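Local coordinates for Sel1 repeat family protein (PDB 6LCH) that probably serves as an immunity protein against the type VI secretion effector PldB, using a helical fold built from Sel1 repeats, at residues R41-I46 and G75-D80; A66-Y69 and W73-G76. All coordinates share one frame; numbering follows the deposited sequence.

From the N terminus, the chain enters helix 43-55 through residues 41-46, turns into helix 59-70, and then runs through a loop to helix 81-93. Interaction 1 closes the longer excursion: after 28 intervening residues, most of them helical, the loop segment 75-80 comes back against the start of helix 43-55. Interaction 2 is nested inside it and closes a much shorter turn, folding 73-76 onto the last part of helix 59-70. The two share Gly75 and Gly76, and their centres lie about 6 Å apart. A probable hydrogen bond from Asp80 N to Tyr69 O, 2.9 Å, adds a second tie to helix 59-70, while the Trp43 contact binds the same loop to helix 43-55.

Interaction 1 (R41-I46 and G75-D80)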
loop_
_atom_site.group_PDB
_atom_site.type_symbol
_atom_site.label_atom_id
_atom_site.label_comp_id
_atom_site.label_asym_id
_atom_site.label_seq_id
_atom_site.Cartn_x
_atom_site.Cartn_y
_atom_site.Cartn_z
ATOM N N ARG A 41 -8.950 8.908 -20.800
ATOM C CA ARG A 41 -7.677 8.553 -21.388
ATOM C C ARG A 41 -7.860 7.631 -22.586
ATOM O O ARG A 41 -8.949 7.108 -22.828
ATOM C CB ARG A 41 -6.818 7.949 -20.287
ATOM C CG ARG A 41 -6.591 8.954 -19.162
ATOM C CD ARG A 41 -6.793 8.343 -17.789
ATOM N NE ARG A 41 -8.185 8.407 -17.358
ATOM C CZ ARG A 41 -8.576 8.334 -16.090
ATOM N NH1 ARG A 41 -9.866 8.402 -15.784
ATOM N NH2 ARG A 41 -7.676 8.199 -15.126
ATOM N N PRO A 42 -6.809 7.446 -23.399
ATOM C CA PRO A 42 -6.916 6.507 -24.523
ATOM C C PRO A 42 -6.927 5.067 -24.038
ATOM O O PRO A 42 -5.889 4.404 -24.031
ATOM C CB PRO A 42 -5.664 6.812 -25.353
ATOM C CG PRO A 42 -4.669 7.288 -24.341
ATOM C CD PRO A 42 -5.472 8.067 -23.331
ATOM N N TRP A 43 -8.095 4.577 -23.631
ATOM C CA TRP A 43 -8.161 3.255 -23.015
ATOM C C TRP A 43 -7.783 2.116 -23.954
ATOM O O TRP A 43 -7.056 1.210 -23.507
ATOM C CB TRP A 43 -9.554 3.042 -22.411
ATOM C CG TRP A 43 -9.750 3.877 -21.200
ATOM C CD1 TRP A 43 -10.612 4.916 -21.058
ATOM C CD2 TRP A 43 -9.039 3.768 -19.963
ATOM N NE1 TRP A 43 -10.495 5.456 -19.800
ATOM C CE2 TRP A 43 -9.535 4.768 -19.108
ATOM C CE3 TRP A 43 -8.036 2.914 -19.491
ATOM C CZ2 TRP A 43 -9.066 4.941 -17.810
ATOM C CZ3 TRP A 43 -7.570 3.086 -18.201
ATOM C CH2 TRP A 43 -8.086 4.090 -17.376
ATOM N N PRO A 44 -8.228 2.069 -25.218
ATOM C CA PRO A 44 -7.707 1.025 -26.117
ATOM C C PRO A 44 -6.191 1.011 -26.196
ATOM O O PRO A 44 -5.585 -0.069 -26.239
ATOM C CB PRO A 44 -8.352 1.373 -27.465
ATOM C CG PRO A 44 -9.619 2.055 -27.096
ATOM C CD PRO A 44 -9.294 2.855 -25.868
ATOM N N ARG A 45 -5.557 2.185 -26.196
ATOM C CA ARG A 45 -4.098 2.224 -26.210
ATOM C C ARG A 45 -3.515 1.774 -24.876
ATOM O O ARG A 45 -2.530 1.027 -24.845
ATOM C CB ARG A 45 -3.610 3.625 -26.560
ATOM C CG ARG A 45 -2.107 3.788 -26.440
ATOM C CD ARG A 45 -1.659 5.150 -26.936
ATOM N NE ARG A 45 -0.246 5.161 -27.310
ATOM C CZ ARG A 45 0.246 4.596 -28.409
ATOM N NH1 ARG A 45 -0.559 3.976 -29.262
ATOM N NH2 ARG A 45 1.548 4.659 -28.660
ATOM N N ILE A 46 -4.100 2.229 -23.764
ATOM C CA ILE A 46 -3.608 1.832 -22.446
ATOM C C ILE A 46 -3.635 0.315 -22.312
ATOM O O ILE A 46 -2.662 -0.304 -21.868
ATOM C CB ILE A 46 -4.431 2.514 -21.338
ATOM C CG1 ILE A 46 -4.193 4.023 -21.349
ATOM C CG2 ILE A 46 -4.086 1.940 -19.976
ATOM C CD1 ILE A 46 -5.181 4.787 -20.505
ATOM N N GLY A 75 -13.890 3.984 -18.057
ATOM C CA GLY A 75 -15.008 4.114 -18.975
ATOM C C GLY A 75 -14.859 3.236 -20.201
ATOM O O GLY A 75 -15.844 2.698 -20.713
ATOM N N GLY A 76 -13.628 3.059 -20.673
ATOM C CA GLY A 76 -13.406 2.284 -21.874
ATOM C C GLY A 76 -12.754 0.929 -21.674
ATOM O O GLY A 76 -12.117 0.419 -22.599
ATOM N N VAL A 77 -12.897 0.331 -20.491
ATOM C CA VAL A 77 -12.347 -0.994 -20.212
ATOM C C VAL A 77 -13.440 -1.861 -19.600
ATOM O O VAL A 77 -14.005 -1.513 -18.556
ATOM C CB VAL A 77 -11.120 -0.945 -19.286
ATOM C CG1 VAL A 77 -10.587 -2.355 -19.047
ATOM C CG2 VAL A 77 -10.033 -0.069 -19.890
ATOM N N GLU A 78 -13.706 -2.999 -20.233
ATOM C CA GLU A 78 -14.782 -3.892 -19.834
ATOM C C GLU A 78 -14.393 -4.697 -18.600
ATOM O O GLU A 78 -13.258 -5.170 -18.489
ATOM C CB GLU A 78 -15.110 -4.840 -20.988
ATOM C CG GLU A 78 -13.910 -5.097 -21.921
ATOM C CD GLU A 78 -14.207 -4.782 -23.381
ATOM O OE1 GLU A 78 -15.302 -5.138 -23.861
ATOM O OE2 GLU A 78 -13.345 -4.172 -24.051
ATOM N N LYS A 79 -15.339 -4.848 -17.668
ATOM C CA LYS A 79 -15.176 -5.829 -16.601
ATOM C C LYS A 79 -14.987 -7.209 -17.203
ATOM O O LYS A 79 -15.838 -7.679 -17.961
ATOM C CB LYS A 79 -16.390 -5.856 -15.670
ATOM C CG LYS A 79 -16.615 -4.625 -14.845
ATOM C CD LYS A 79 -18.017 -4.086 -14.987
ATOM C CE LYS A 79 -18.195 -2.810 -14.180
ATOM N NZ LYS A 79 -17.743 -1.615 -14.948
ATOM N N ASP A 80 -13.885 -7.870 -16.853
ATOM C CA ASP A 80 -13.629 -9.230 -17.332
ATOM C C ASP A 80 -12.932 -9.993 -16.209
ATOM O O ASP A 80 -11.700 -10.042 -16.150
ATOM C CB ASP A 80 -12.805 -9.229 -18.613
ATOM C CG ASP A 80 -12.824 -10.575 -19.309
ATOM O OD1 ASP A 80 -13.357 -10.659 -20.431
ATOM O OD2 ASP A 80 -12.320 -11.553 -18.723
#
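In this Sel1-repeat protein, the loop between helices 59-70 and 81-93 packs against the first turn of helix 43-55, where the indole of Trp43 meets Gly75, Gly76 and Val77. The main apolar contact is between Val77 CG2 and Trp43 CE3, 3.6 Å apart on the six-membered ring. Val77 has CG1 anti to its own backbone N (chi1 -179°), which leaves CG2 beside that N as the methyl that reaches the indole; the two side chains cross at about a right angle. Beside the five-membered ring the partner is backbone: Gly76 N approaches Trp43 CD1 to 3.6 Å, and Gly76 O lies 3.7 Å from Trp43 CB. Gly76 has no side chain to hold the chains apart, and its CA comes within 5.5 Å of Trp43 CA. All these partners approach the indole obliquely and from one side of its plane. From the other side comes Ile46 CD1, 3.5 Å above the plane and offset toward the rim, so the ring is wedged between its own helix and the loop. Arg41 adds its guanidinium, one face of which looks onto Trp43 CZ2. Just before the helix, Pro42 occupies the N-cap position and is the centre of an inverse gamma turn, closed by a weak bond from Trp43 N to Arg41 O. Leu68 of helix 59-70 touches both Trp43 and Val77. No hydrogen bond or salt bridge spans the two segments; the loop is held to the helix start by van der Waals contact, aromatic carbon set against a methyl group and the glycine backbone.

Interaction 2 (A66-Y69 and W73-G76); sequences ANLY and WPGG
Leu68 presses a single methyl, CD2, into the angle between the side chains of Trp73 and Pro74, and this is the dense part of the contact. CD2 of Leu68 lies 3.5 Å from NE1 of Trp73. The same methyl also meets Trp73 CZ2 at 3.9 Å, so it sits beside the junction of the two indole rings, coming in obliquely. Its other neighbour is Pro74 CG, also 3.9 Å from Leu68 CD2, and here the two side chains cross at about a right angle. Leu68 CG stands beside its backbone N (chi1 -51°) and CD1 continues the chain in an extended line (chi2 -173°); CD2 is thereby the branch turned to the loop. The proline ring also packs within its own segment: Pro74 CD lies 3.3 Å above the plane of the Trp73 indole, offset toward the rim, which brings the two loop side chains together as one surface for the leucine, largely carbon but with the indole N-H at its nearest point. The fold element is the connection between helices 59-70 and 81-93, both within one Sel1 repeat, and the chain here doubles back on the end of the first helix. Behind the buried Leu68 and Pro74 stands Trp43 of helix 43-55, whose ring also meets that of Trp73 in a T-shaped, edge-to-face pair. Packing slackens beyond the indole nitrogen, where Asn67 comes up to Trp73. Trp73 is largely exposed despite its contacts, and Asn67 is partly so; their nearest atoms, Asn67 ND2 and Trp73 NE1, stay 4.3 Å apart. Both are N-H donors, and no hydrogen bond forms between them.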
loop_
_atom_site.group_PDB
_atom_site.type_symbol
_atom_site.label_atom_id
_atom_site.label_comp_id
_atom_site.label_asym_id
_atom_site.label_seq_id
_atom_site.Cartn_x
_atom_site.Cartn_y
_atom_site.Cartn_z
ATOM N N ALA A 66 -5.000 -6.170 -14.716
ATOM C CA ALA A 66 -6.041 -6.962 -14.073
ATOM C C ALA A 66 -6.902 -6.107 -13.153
ATOM O O ALA A 66 -8.108 -6.344 -13.024
ATOM C CB ALA A 66 -5.417 -8.117 -13.298
ATOM N N ASN A 67 -6.306 -5.106 -12.501
ATOM C CA ASN A 67 -7.121 -4.216 -11.683
ATOM C C ASN A 67 -8.140 -3.471 -12.531
ATOM O O ASN A 67 -9.228 -3.160 -12.044
ATOM C CB ASN A 67 -6.260 -3.218 -10.911
ATOM C CG ASN A 67 -7.038 -2.533 -9.797
ATOM O OD1 ASN A 67 -7.630 -3.194 -8.943
ATOM N ND2 ASN A 67 -7.063 -1.205 -9.815
ATOM N N LEU A 68 -7.815 -3.183 -13.793
ATOM C CA LEU A 68 -8.809 -2.607 -14.696
ATOM C C LEU A 68 -9.902 -3.623 -15.029
ATOM O O LEU A 68 -11.094 -3.291 -15.019
ATOM C CB LEU A 68 -8.136 -2.103 -15.974
ATOM C CG LEU A 68 -6.919 -1.180 -15.843
ATOM C CD1 LEU A 68 -6.490 -0.656 -17.209
ATOM C CD2 LEU A 68 -7.194 -0.029 -14.887
ATOM N N TYR A 69 -9.511 -4.867 -15.330
ATOM C CA TYR A 69 -10.484 -5.893 -15.702
ATOM C C TYR A 69 -11.266 -6.401 -14.494
ATOM O O TYR A 69 -12.458 -6.712 -14.609
ATOM C CB TYR A 69 -9.784 -7.068 -16.383
ATOM C CG TYR A 69 -9.282 -6.803 -17.783
ATOM C CD1 TYR A 69 -10.095 -6.215 -18.741
ATOM C CD2 TYR A 69 -7.994 -7.158 -18.148
ATOM C CE1 TYR A 69 -9.629 -5.984 -20.028
ATOM C CE2 TYR A 69 -7.525 -6.934 -19.421
ATOM C CZ TYR A 69 -8.342 -6.341 -20.356
ATOM O OH TYR A 69 -7.863 -6.119 -21.631
ATOM N N TRP A 73 -13.874 0.075 -13.530
ATOM C CA TRP A 73 -13.882 1.518 -13.318
ATOM C C TRP A 73 -13.545 2.336 -14.559
ATOM O O TRP A 73 -14.162 3.401 -14.732
ATOM C CB TRP A 73 -12.967 1.884 -12.137
ATOM C CG TRP A 73 -11.473 1.928 -12.389
ATOM C CD1 TRP A 73 -10.559 0.983 -12.038
ATOM C CD2 TRP A 73 -10.729 2.990 -12.995
ATOM N NE1 TRP A 73 -9.298 1.371 -12.404
ATOM C CE2 TRP A 73 -9.373 2.604 -12.993
ATOM C CE3 TRP A 73 -11.075 4.228 -13.542
ATOM C CZ2 TRP A 73 -8.367 3.406 -13.517
ATOM C CZ3 TRP A 73 -10.073 5.022 -14.065
ATOM C CH2 TRP A 73 -8.736 4.609 -14.046
ATOM N N PRO A 74 -12.622 1.938 -15.445
ATOM C CA PRO A 74 -12.369 2.771 -16.627
ATOM C C PRO A 74 -13.576 2.791 -17.552
ATOM O O PRO A 74 -14.211 1.763 -17.798
ATOM C CB PRO A 74 -11.162 2.101 -17.296
ATOM C CG PRO A 74 -10.577 1.204 -16.264
ATOM C CD PRO A 74 -11.726 0.764 -15.430
ATOM N N GLY A 75 -13.890 3.984 -18.057
ATOM C CA GLY A 75 -15.008 4.114 -18.975
ATOM C C GLY A 75 -14.859 3.236 -20.201
ATOM O O GLY A 75 -15.844 2.698 -20.713
ATOM N N GLY A 76 -13.628 3.059 -20.673
ATOM C CA GLY A 76 -13.406 2.284 -21.874
ATOM C C GLY A 76 -12.754 0.929 -21.674
ATOM O O GLY A 76 -12.117 0.419 -22.599
#